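Local coordinates for protein aminotransferase, class IV (Brucella abortus, PDB 4TVI) that probably catalyses the pyridoxal 5'-phosphate-dependent exchange of an amino group between leucine, isoleucine or valine and 2-oxoglutarate, at residues L60-F65 against Y126-G131; N101-L106 against T143-C148; D119-P124 against E150-V155. All coordinates share one frame; numbering follows the deposited sequence.

All three contacts belong to the antiparallel five-stranded sheet that precedes the mixed sheet of the chain. Contacts 1 and 3 lie along strand 120-128: its end pairs with strand 64-70 in contact 1, its beginning with the end of strand 143-151 in contact 3. Contact 2 places helix 100-111 against the start of strand 143-151, and its F145 meets Y126 of contact 1. Contacts 1 and 2 are buried, whereas contact 3 is only partly so and runs out into a loop. Main-chain bonds, supplemented by a serine hydroxyl or an aspartate, hold contacts 1 and 3; contact 2 joins its segments through apolar side chains. All three reach the second subunit, contact 2 least.

Contact 1 of 3, residues L60-F65 against Y126-G131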
loop_
_atom_site.group_PDB
_atom_site.type_symbol
_atom_site.label_atom_id
_atom_site.label_comp_id
_atom_site.label_asym_id
_atom_site.label_seq_id
_atom_site.Cartn_x
_atom_site.Cartn_y
_atom_site.Cartn_z
ATOM N N LEU A 60 -0.840 7.968 1.800
ATOM C CA LEU A 60 -0.053 7.262 2.811
ATOM C C LEU A 60 -0.619 5.861 3.113
ATOM O O LEU A 60 -0.078 5.128 3.941
ATOM C CB LEU A 60 0.049 8.113 4.084
ATOM C CG LEU A 60 0.854 9.410 3.888
ATOM C CD1 LEU A 60 0.746 10.352 5.083
ATOM C CD2 LEU A 60 2.335 9.129 3.560
ATOM N N GLY A 61 -1.704 5.504 2.426
ATOM C CA GLY A 61 -2.114 4.119 2.249
ATOM C C GLY A 61 -2.845 3.326 3.322
ATOM O O GLY A 61 -2.737 2.106 3.356
ATOM N N SER A 62 -3.626 3.983 4.168
ATOM C CA SER A 62 -4.195 3.287 5.323
ATOM C C SER A 62 -5.525 2.551 5.076
ATOM O O SER A 62 -6.070 1.954 6.000
ATOM C CB SER A 62 -4.383 4.281 6.472
ATOM O OG SER A 62 -5.275 5.323 6.103
ATOM N N LEU A 63 -6.029 2.550 3.845
ATOM C CA LEU A 63 -7.355 1.973 3.590
ATOM C C LEU A 63 -7.372 0.443 3.642
ATOM O O LEU A 63 -6.510 -0.229 3.067
ATOM C CB LEU A 63 -7.906 2.439 2.237
ATOM C CG LEU A 63 -9.372 2.067 1.927
ATOM C CD1 LEU A 63 -10.083 3.180 1.136
ATOM C CD2 LEU A 63 -9.476 0.748 1.169
ATOM N N VAL A 64 -8.366 -0.095 4.341
ATOM C CA VAL A 64 -8.621 -1.529 4.349
ATOM C C VAL A 64 -9.972 -1.798 3.708
ATOM O O VAL A 64 -10.813 -0.900 3.619
ATOM C CB VAL A 64 -8.614 -2.111 5.766
ATOM C CG1 VAL A 64 -7.259 -1.902 6.403
ATOM C CG2 VAL A 64 -9.700 -1.465 6.605
ATOM N N PHE A 65 -10.189 -3.036 3.277
ATOM C CA PHE A 65 -11.435 -3.391 2.620
ATOM C C PHE A 65 -11.772 -4.855 2.847
ATOM O O PHE A 65 -10.931 -5.631 3.292
ATOM C CB PHE A 65 -11.344 -3.098 1.120
ATOM C CG PHE A 65 -10.423 -4.022 0.375
ATOM C CD1 PHE A 65 -9.052 -3.803 0.372
ATOM C CD2 PHE A 65 -10.924 -5.111 -0.324
ATOM C CE1 PHE A 65 -8.199 -4.650 -0.314
ATOM C CE2 PHE A 65 -10.078 -5.965 -1.011
ATOM C CZ PHE A 65 -8.713 -5.735 -1.007
ATOM N N TYR A 126 -12.621 0.990 5.215
ATOM C CA TYR A 126 -12.219 1.894 6.289
ATOM C C TYR A 126 -10.901 2.560 5.917
ATOM O O TYR A 126 -10.056 1.931 5.282
ATOM C CB TYR A 126 -12.018 1.157 7.609
ATOM C CG TYR A 126 -13.249 0.768 8.389
ATOM C CD1 TYR A 126 -14.130 1.725 8.877
ATOM C CD2 TYR A 126 -13.486 -0.561 8.704
ATOM C CE1 TYR A 126 -15.242 1.359 9.624
ATOM C CE2 TYR A 126 -14.583 -0.933 9.445
ATOM C CZ TYR A 126 -15.462 0.027 9.903
ATOM O OH TYR A 126 -16.557 -0.360 10.648
ATOM N N TRP A 127 -10.715 3.810 6.332
ATOM C CA TRP A 127 -9.468 4.528 6.079
ATOM C C TRP A 127 -9.329 5.732 7.014
ATOM O O TRP A 127 -10.309 6.194 7.597
ATOM C CB TRP A 127 -9.402 4.986 4.624
ATOM C CG TRP A 127 -10.374 6.091 4.308
ATOM C CD1 TRP A 127 -10.128 7.436 4.337
ATOM C CD2 TRP A 127 -11.749 5.942 3.930
ATOM N NE1 TRP A 127 -11.264 8.132 3.993
ATOM C CE2 TRP A 127 -12.275 7.238 3.742
ATOM C CE3 TRP A 127 -12.588 4.838 3.735
ATOM C CZ2 TRP A 127 -13.597 7.461 3.358
ATOM C CZ3 TRP A 127 -13.907 5.063 3.354
ATOM C CH2 TRP A 127 -14.397 6.364 3.172
ATOM N N ALA A 128 -8.115 6.250 7.142
ATOM C CA ALA A 128 -7.890 7.429 7.973
ATOM C C ALA A 128 -7.929 8.697 7.134
ATOM O O ALA A 128 -7.309 8.763 6.074
ATOM C CB ALA A 128 -6.564 7.327 8.705
ATOM N N GLU A 129 -8.663 9.702 7.609
ATOM C CA GLU A 129 -8.693 10.995 6.935
ATOM C C GLU A 129 -7.487 11.861 7.309
ATOM O O GLU A 129 -7.031 12.670 6.503
ATOM C CB GLU A 129 -9.981 11.756 7.255
ATOM C CG GLU A 129 -11.181 11.330 6.439
ATOM C CD GLU A 129 -11.045 11.698 4.974
ATOM O OE1 GLU A 129 -10.326 12.677 4.667
ATOM O OE2 GLU A 129 -11.651 11.007 4.127
ATOM N N GLU A 130 -6.986 11.700 8.534
ATOM C CA GLU A 130 -5.892 12.530 9.038
ATOM C C GLU A 130 -4.738 11.693 9.569
ATOM O O GLU A 130 -4.920 10.535 9.951
ATOM C CB GLU A 130 -6.378 13.451 10.158
ATOM C CG GLU A 130 -7.665 14.197 9.882
ATOM C CD GLU A 130 -8.130 14.974 11.096
ATOM O OE1 GLU A 130 -7.326 15.762 11.643
ATOM O OE2 GLU A 130 -9.290 14.784 11.516
ATOM N N GLY A 131 -3.553 12.292 9.609
ATOM C CA GLY A 131 -2.410 11.666 10.241
ATOM C C GLY A 131 -2.234 12.326 11.593
ATOM O O GLY A 131 -2.804 13.395 11.839
#
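Strand 64-70, the outermost strand of the five-stranded antiparallel sheet on this side within the chain, begins its pairing with strand 120-128 where V64 faces Y126. The two form a hydrogen-bonded antiparallel pair: V64 N donates to Y126 O at 2.8 Å, and Y126 N returns the bond to V64 O at 3.1 Å. Y126 O also receives a CA-H...O contact from L63 CA at 3.2 Å.

Just ahead of the strand, a serine hydroxyl adds a side-chain bond to the main-chain pair. A128 N donates to S62 OG at 3.2 Å, with an N-H...O angle of 160°. With chi1 at 61°, OG lies between the serine's own N and carbonyl carbon, where it can take this amide while also bonding to Q56 OE1.

The side chains separate onto two sides. V64 CG2 sits 3.6 Å from Y126 CB and approaches the tyrosine ring at its edge, near the ring plane; A89 of helix 78-91 touches both residues, and Y126 OH bonds N86. On the other side, L63 and W127 run alongside each other in the same direction. L63 CB is 3.8 Å from W127 CB, and L63 CD1 reaches W127 CE3 obliquely at 4.0 Å, while T58 of the second subunit packs against L63.

The indole N-H of W127 points to E129 OE2 (2.9 Å from NE1), which lies in the ring plane, although the carboxylate is met from above its own plane. That bond opposes rotation of the indole. E129 OE2 also makes a salt bridge with R49 of the second subunit, so its two partners probably favour the ionised carboxylate and couple the strand pairing to the dimer interface.

Contact 2 of 3, residues N101-L106 against T143-C148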
loop_
_atom_site.group_PDB
_atom_site.type_symbol
_atom_site.label_atom_id
_atom_site.label_comp_id
_atom_site.label_asym_id
_atom_site.label_seq_id
_atom_site.Cartn_x
_atom_site.Cartn_y
_atom_site.Cartn_z
ATOM N N ASN A 101 -22.204 -6.172 13.048
ATOM C CA ASN A 101 -23.641 -6.239 12.792
ATOM C C ASN A 101 -24.163 -4.996 12.077
ATOM O O ASN A 101 -25.068 -5.096 11.242
ATOM C CB ASN A 101 -24.405 -6.452 14.099
ATOM C CG ASN A 101 -24.446 -7.905 14.514
ATOM O OD1 ASN A 101 -24.062 -8.789 13.750
ATOM N ND2 ASN A 101 -24.906 -8.162 15.733
ATOM N N ASP A 102 -23.605 -3.833 12.414
ATOM C CA ASP A 102 -23.957 -2.589 11.732
ATOM C C ASP A 102 -23.665 -2.685 10.237
ATOM O O ASP A 102 -24.517 -2.356 9.409
ATOM C CB ASP A 102 -23.182 -1.395 12.311
ATOM C CG ASP A 102 -23.684 -0.964 13.677
ATOM O OD1 ASP A 102 -24.864 -1.220 14.003
ATOM O OD2 ASP A 102 -22.885 -0.363 14.425
ATOM N N ILE A 103 -22.458 -3.142 9.905
ATOM C CA ILE A 103 -22.031 -3.275 8.517
ATOM C C ILE A 103 -22.919 -4.265 7.768
ATOM O O ILE A 103 -23.327 -4.009 6.635
ATOM C CB ILE A 103 -20.555 -3.721 8.421
ATOM C CG1 ILE A 103 -19.633 -2.604 8.918
ATOM C CG2 ILE A 103 -20.192 -4.131 6.990
ATOM C CD1 ILE A 103 -18.147 -2.934 8.791
ATOM N N GLU A 104 -23.223 -5.392 8.406
ATOM C CA GLU A 104 -24.076 -6.400 7.786
ATOM C C GLU A 104 -25.481 -5.854 7.541
ATOM O O GLU A 104 -26.041 -6.022 6.457
ATOM C CB GLU A 104 -24.147 -7.661 8.650
ATOM C CG GLU A 104 -25.141 -8.691 8.134
ATOM C CD GLU A 104 -25.110 -9.998 8.915
ATOM O OE1 GLU A 104 -24.255 -10.147 9.811
ATOM O OE2 GLU A 104 -25.941 -10.882 8.620
ATOM N N ALA A 105 -26.038 -5.202 8.556
ATOM C CA ALA A 105 -27.377 -4.629 8.470
ATOM C C ALA A 105 -27.442 -3.563 7.379
ATOM O O ALA A 105 -28.398 -3.500 6.608
ATOM C CB ALA A 105 -27.792 -4.047 9.808
ATOM N N LEU A 106 -26.411 -2.730 7.322
ATOM C CA LEU A 106 -26.315 -1.686 6.309
ATOM C C LEU A 106 -26.205 -2.293 4.908
ATOM O O LEU A 106 -26.825 -1.810 3.958
ATOM C CB LEU A 106 -25.113 -0.787 6.597
ATOM C CG LEU A 106 -24.970 0.469 5.741
ATOM C CD1 LEU A 106 -26.131 1.414 6.002
ATOM C CD2 LEU A 106 -23.638 1.146 6.019
ATOM N N THR A 143 -10.868 7.966 11.464
ATOM C CA THR A 143 -11.333 6.858 10.630
ATOM C C THR A 143 -12.709 7.144 10.036
ATOM O O THR A 143 -13.607 7.628 10.733
ATOM C CB THR A 143 -11.395 5.538 11.431
ATOM O OG1 THR A 143 -10.080 5.200 11.892
ATOM C CG2 THR A 143 -11.920 4.398 10.564
ATOM N N ASP A 144 -12.854 6.888 8.737
ATOM C CA ASP A 144 -14.147 7.025 8.077
ATOM C C ASP A 144 -14.510 5.730 7.352
ATOM O O ASP A 144 -13.674 4.843 7.191
ATOM C CB ASP A 144 -14.142 8.208 7.105
ATOM C CG ASP A 144 -15.531 8.801 6.901
ATOM O OD1 ASP A 144 -16.525 8.190 7.362
ATOM O OD2 ASP A 144 -15.628 9.888 6.299
ATOM N N PHE A 145 -15.756 5.639 6.903
ATOM C CA PHE A 145 -16.282 4.404 6.333
ATOM C C PHE A 145 -17.020 4.640 5.024
ATOM O O PHE A 145 -17.621 5.697 4.816
ATOM C CB PHE A 145 -17.212 3.732 7.350
ATOM C CG PHE A 145 -17.945 2.529 6.822
ATOM C CD1 PHE A 145 -17.338 1.284 6.801
ATOM C CD2 PHE A 145 -19.257 2.634 6.386
ATOM C CE1 PHE A 145 -18.013 0.174 6.334
ATOM C CE2 PHE A 145 -19.942 1.521 5.916
ATOM C CZ PHE A 145 -19.321 0.292 5.890
ATOM N N ALA A 146 -16.971 3.652 4.141
ATOM C CA ALA A 146 -17.821 3.648 2.959
ATOM C C ALA A 146 -18.133 2.211 2.570
ATOM O O ALA A 146 -17.288 1.324 2.699
ATOM C CB ALA A 146 -17.170 4.395 1.806
ATOM N N LEU A 147 -19.361 1.983 2.120
ATOM C CA LEU A 147 -19.796 0.658 1.697
ATOM C C LEU A 147 -20.234 0.703 0.238
ATOM O O LEU A 147 -21.264 1.291 -0.093
ATOM C CB LEU A 147 -20.937 0.161 2.584
ATOM C CG LEU A 147 -21.508 -1.224 2.276
ATOM C CD1 LEU A 147 -20.414 -2.290 2.355
ATOM C CD2 LEU A 147 -22.640 -1.535 3.234
ATOM N N CYS A 148 -19.452 0.078 -0.631
ATOM C CA CYS A 148 -19.712 0.147 -2.065
ATOM C C CYS A 148 -20.324 -1.146 -2.590
ATOM O O CYS A 148 -19.733 -2.226 -2.468
ATOM C CB CYS A 148 -18.412 0.464 -2.816
ATOM S SG CYS A 148 -18.615 0.703 -4.597
#
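F145 N donates to D144 OD1 at 2.7 Å, the amide meeting the carboxylate from above its plane; the other oxygen, D144 OD2, makes a salt bridge with K40. From this backbone position the phenyl group of F145 extends toward helix 100-111, its CG anti to N (chi1 173°).

Two helix residues one turn apart receive it. L106 comes from the opposite direction and puts CD2 at the edge of the ring, near its plane, 3.7 Å from F145 CE2. I103 crosses the phenylalanine obliquely, bringing CD1 to 4.0 Å from F145 CE1.

This is helix-on-sheet packing: the axes of segments 101-106 and 143-148 run in broadly the same direction, 35° apart, with a closest approach of 10.4 Å. Alternation along the strand sends F145 and L147 toward the helix and A146 away from it, where A146 meets W127.

L106 and L147 slide past one another in opposite directions, with L106 CG 4.0 Å from L147 CD2. Thus L106 touches both strand residues, one through its CD2 branch and the other also through the branch point. I103 also rests on Y126, whose ring meets that of F145 with their planes at about 55°, while T97 and L98, in the loop just before helix 100-111, add further contacts to F145.

Contact 3 of 3, residues D119-P124 against E150-V155; sequences DVYIRP and EAIPMV
The Y121 ring has E150 OE1 at its edge, near the ring plane and 4.4 Å from Y121 CD2, while I152 CD1 approaches obliquely. The same methyl reaches Y121 CB at 3.9 Å. At the far end of the ring, Y121 OH lies at the edge of the R123 guanidinium group and in its plane. W59 of the second subunit makes a cation-pi interaction with R123 and packs on Y121. E150 OE1 stands 5.1 Å from R123 NH1, too far for a salt bridge, though the opposite charges may still attract weakly.

The backbones of the two strands pair through Y121 and E150. Y121 N donates to E150 O at 2.8 Å and E150 N to Y121 O at 3.0 Å, both with N-H...O angles of 169°. V120 and A151 follow as a non-hydrogen-bonded pair, their side chains turned to the sheet face not used by Y121 and E150. The next bond, from I152 N to D119 O, spans 2.9 Å but is more bent, at 131°.

Beyond it the aspartate side chain takes over from the main chain. M154 N donates to D119 OD2 at 2.8 Å, using the anti lone pair, the one away from the other oxygen. The D119 carboxylate is turned beside its own backbone N (chi1 -54°), and the M154 side chain crosses that of D119 at about a right angle, with M154 CB 3.2 Å from D119 OD2. R69 of strand 64-70, on the other side of strand 120-128, bonds to I152 O, tying the departing chain back to the sheet.

Together these bonds mark the open end of the antiparallel pair formed by consecutive strands 120-128 and 143-151, where the chain leaves the five-stranded sheet on its way to strand 160-164 of the mixed sheet, consistent with the two-domain fold of class IV aminotransferases.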
loop_
_atom_site.group_PDB
_atom_site.type_symbol
_atom_site.label_atom_id
_atom_site.label_comp_id
_atom_site.label_asym_id
_atom_site.label_seq_id
_atom_site.Cartn_x
_atom_site.Cartn_y
_atom_site.Cartn_z
ATOM N N ASP A 119 -27.362 -9.779 -8.810
ATOM C CA ASP A 119 -26.209 -10.226 -8.025
ATOM C C ASP A 119 -25.285 -9.051 -7.732
ATOM O O ASP A 119 -25.012 -8.220 -8.606
ATOM C CB ASP A 119 -25.426 -11.331 -8.745
ATOM C CG ASP A 119 -26.294 -12.505 -9.136
ATOM O OD1 ASP A 119 -27.323 -12.744 -8.468
ATOM O OD2 ASP A 119 -25.934 -13.203 -10.107
ATOM N N VAL A 120 -24.815 -8.971 -6.494
ATOM C CA VAL A 120 -24.085 -7.795 -6.060
ATOM C C VAL A 120 -22.770 -8.165 -5.370
ATOM O O VAL A 120 -22.695 -9.140 -4.615
ATOM C CB VAL A 120 -24.949 -6.923 -5.107
ATOM C CG1 VAL A 120 -24.182 -5.679 -4.657
ATOM C CG2 VAL A 120 -26.269 -6.520 -5.779
ATOM N N TYR A 121 -21.738 -7.386 -5.674
ATOM C CA TYR A 121 -20.463 -7.408 -4.977
ATOM C C TYR A 121 -20.408 -6.318 -3.898
ATOM O O TYR A 121 -20.632 -5.132 -4.170
ATOM C CB TYR A 121 -19.325 -7.267 -5.991
ATOM C CG TYR A 121 -17.968 -6.965 -5.404
ATOM C CD1 TYR A 121 -17.386 -7.788 -4.454
ATOM C CD2 TYR A 121 -17.236 -5.880 -5.865
ATOM C CE1 TYR A 121 -16.130 -7.502 -3.935
ATOM C CE2 TYR A 121 -15.988 -5.594 -5.367
ATOM C CZ TYR A 121 -15.434 -6.401 -4.403
ATOM O OH TYR A 121 -14.180 -6.092 -3.920
ATOM N N ILE A 122 -20.134 -6.751 -2.670
ATOM C CA ILE A 122 -20.199 -5.904 -1.481
ATOM C C ILE A 122 -18.813 -5.590 -0.910
ATOM O O ILE A 122 -18.129 -6.492 -0.424
ATOM C CB ILE A 122 -21.043 -6.585 -0.379
ATOM C CG1 ILE A 122 -22.421 -6.982 -0.918
ATOM C CG2 ILE A 122 -21.163 -5.689 0.846
ATOM C CD1 ILE A 122 -23.136 -7.981 -0.031
ATOM N N ARG A 123 -18.394 -4.327 -0.965
ATOM C CA ARG A 123 -17.070 -3.956 -0.463
ATOM C C ARG A 123 -17.128 -2.876 0.619
ATOM O O ARG A 123 -17.281 -1.692 0.316
ATOM C CB ARG A 123 -16.158 -3.479 -1.603
ATOM C CG ARG A 123 -14.735 -3.104 -1.127
ATOM C CD ARG A 123 -13.800 -2.725 -2.277
ATOM N NE ARG A 123 -14.281 -1.561 -3.018
ATOM C CZ ARG A 123 -14.825 -1.624 -4.229
ATOM N NH1 ARG A 123 -14.949 -2.797 -4.833
ATOM N NH2 ARG A 123 -15.245 -0.517 -4.835
ATOM N N PRO A 124 -17.013 -3.285 1.892
ATOM C CA PRO A 124 -16.834 -2.347 3.005
ATOM C C PRO A 124 -15.422 -1.764 3.005
ATOM O O PRO A 124 -14.482 -2.484 2.670
ATOM C CB PRO A 124 -17.056 -3.216 4.249
ATOM C CG PRO A 124 -17.621 -4.508 3.748
ATOM C CD PRO A 124 -17.110 -4.675 2.362
ATOM N N GLU A 150 -21.728 -3.054 -5.955
ATOM C CA GLU A 150 -21.712 -3.072 -7.413
ATOM C C GLU A 150 -22.467 -4.273 -7.970
ATOM O O GLU A 150 -22.223 -5.413 -7.568
ATOM C CB GLU A 150 -20.276 -3.076 -7.938
ATOM C CG GLU A 150 -20.179 -2.947 -9.453
ATOM C CD GLU A 150 -18.744 -2.792 -9.932
ATOM O OE1 GLU A 150 -17.823 -2.897 -9.093
ATOM O OE2 GLU A 150 -18.539 -2.567 -11.144
ATOM N N ALA A 151 -23.382 -4.010 -8.896
ATOM C CA ALA A 151 -24.101 -5.068 -9.587
ATOM C C ALA A 151 -23.162 -5.839 -10.513
ATOM O O ALA A 151 -22.711 -5.322 -11.535
ATOM C CB ALA A 151 -25.266 -4.494 -10.374
ATOM N N ILE A 152 -22.832 -7.063 -10.121
ATOM C CA ILE A 152 -22.027 -7.951 -10.952
ATOM C C ILE A 152 -22.678 -9.323 -11.045
ATOM O O ILE A 152 -22.813 -10.010 -10.035
ATOM C CB ILE A 152 -20.606 -8.102 -10.402
ATOM C CG1 ILE A 152 -19.951 -6.724 -10.250
ATOM C CG2 ILE A 152 -19.782 -9.017 -11.309
ATOM C CD1 ILE A 152 -18.507 -6.770 -9.805
ATOM N N PRO A 153 -23.101 -9.722 -12.255
ATOM C CA PRO A 153 -23.760 -11.021 -12.427
ATOM C C PRO A 153 -22.862 -12.187 -12.005
ATOM O O PRO A 153 -21.676 -12.206 -12.337
ATOM C CB PRO A 153 -24.047 -11.071 -13.930
ATOM C CG PRO A 153 -24.107 -9.637 -14.346
ATOM C CD PRO A 153 -23.068 -8.952 -13.508
ATOM N N MET A 154 -23.431 -13.144 -11.280
ATOM C CA MET A 154 -22.692 -14.327 -10.862
ATOM C C MET A 154 -22.719 -15.365 -11.972
ATOM O O MET A 154 -23.737 -16.015 -12.206
ATOM C CB MET A 154 -23.282 -14.904 -9.576
ATOM C CG MET A 154 -22.477 -16.034 -8.960
ATOM S SD MET A 154 -20.961 -15.425 -8.204
ATOM C CE MET A 154 -20.726 -16.627 -6.900
ATOM N N VAL A 155 -21.597 -15.497 -12.666
ATOM C CA VAL A 155 -21.484 -16.399 -13.804
ATOM C C VAL A 155 -20.650 -17.631 -13.464
ATOM O O VAL A 155 -19.699 -17.548 -12.684
ATOM C CB VAL A 155 -20.856 -15.691 -15.021
#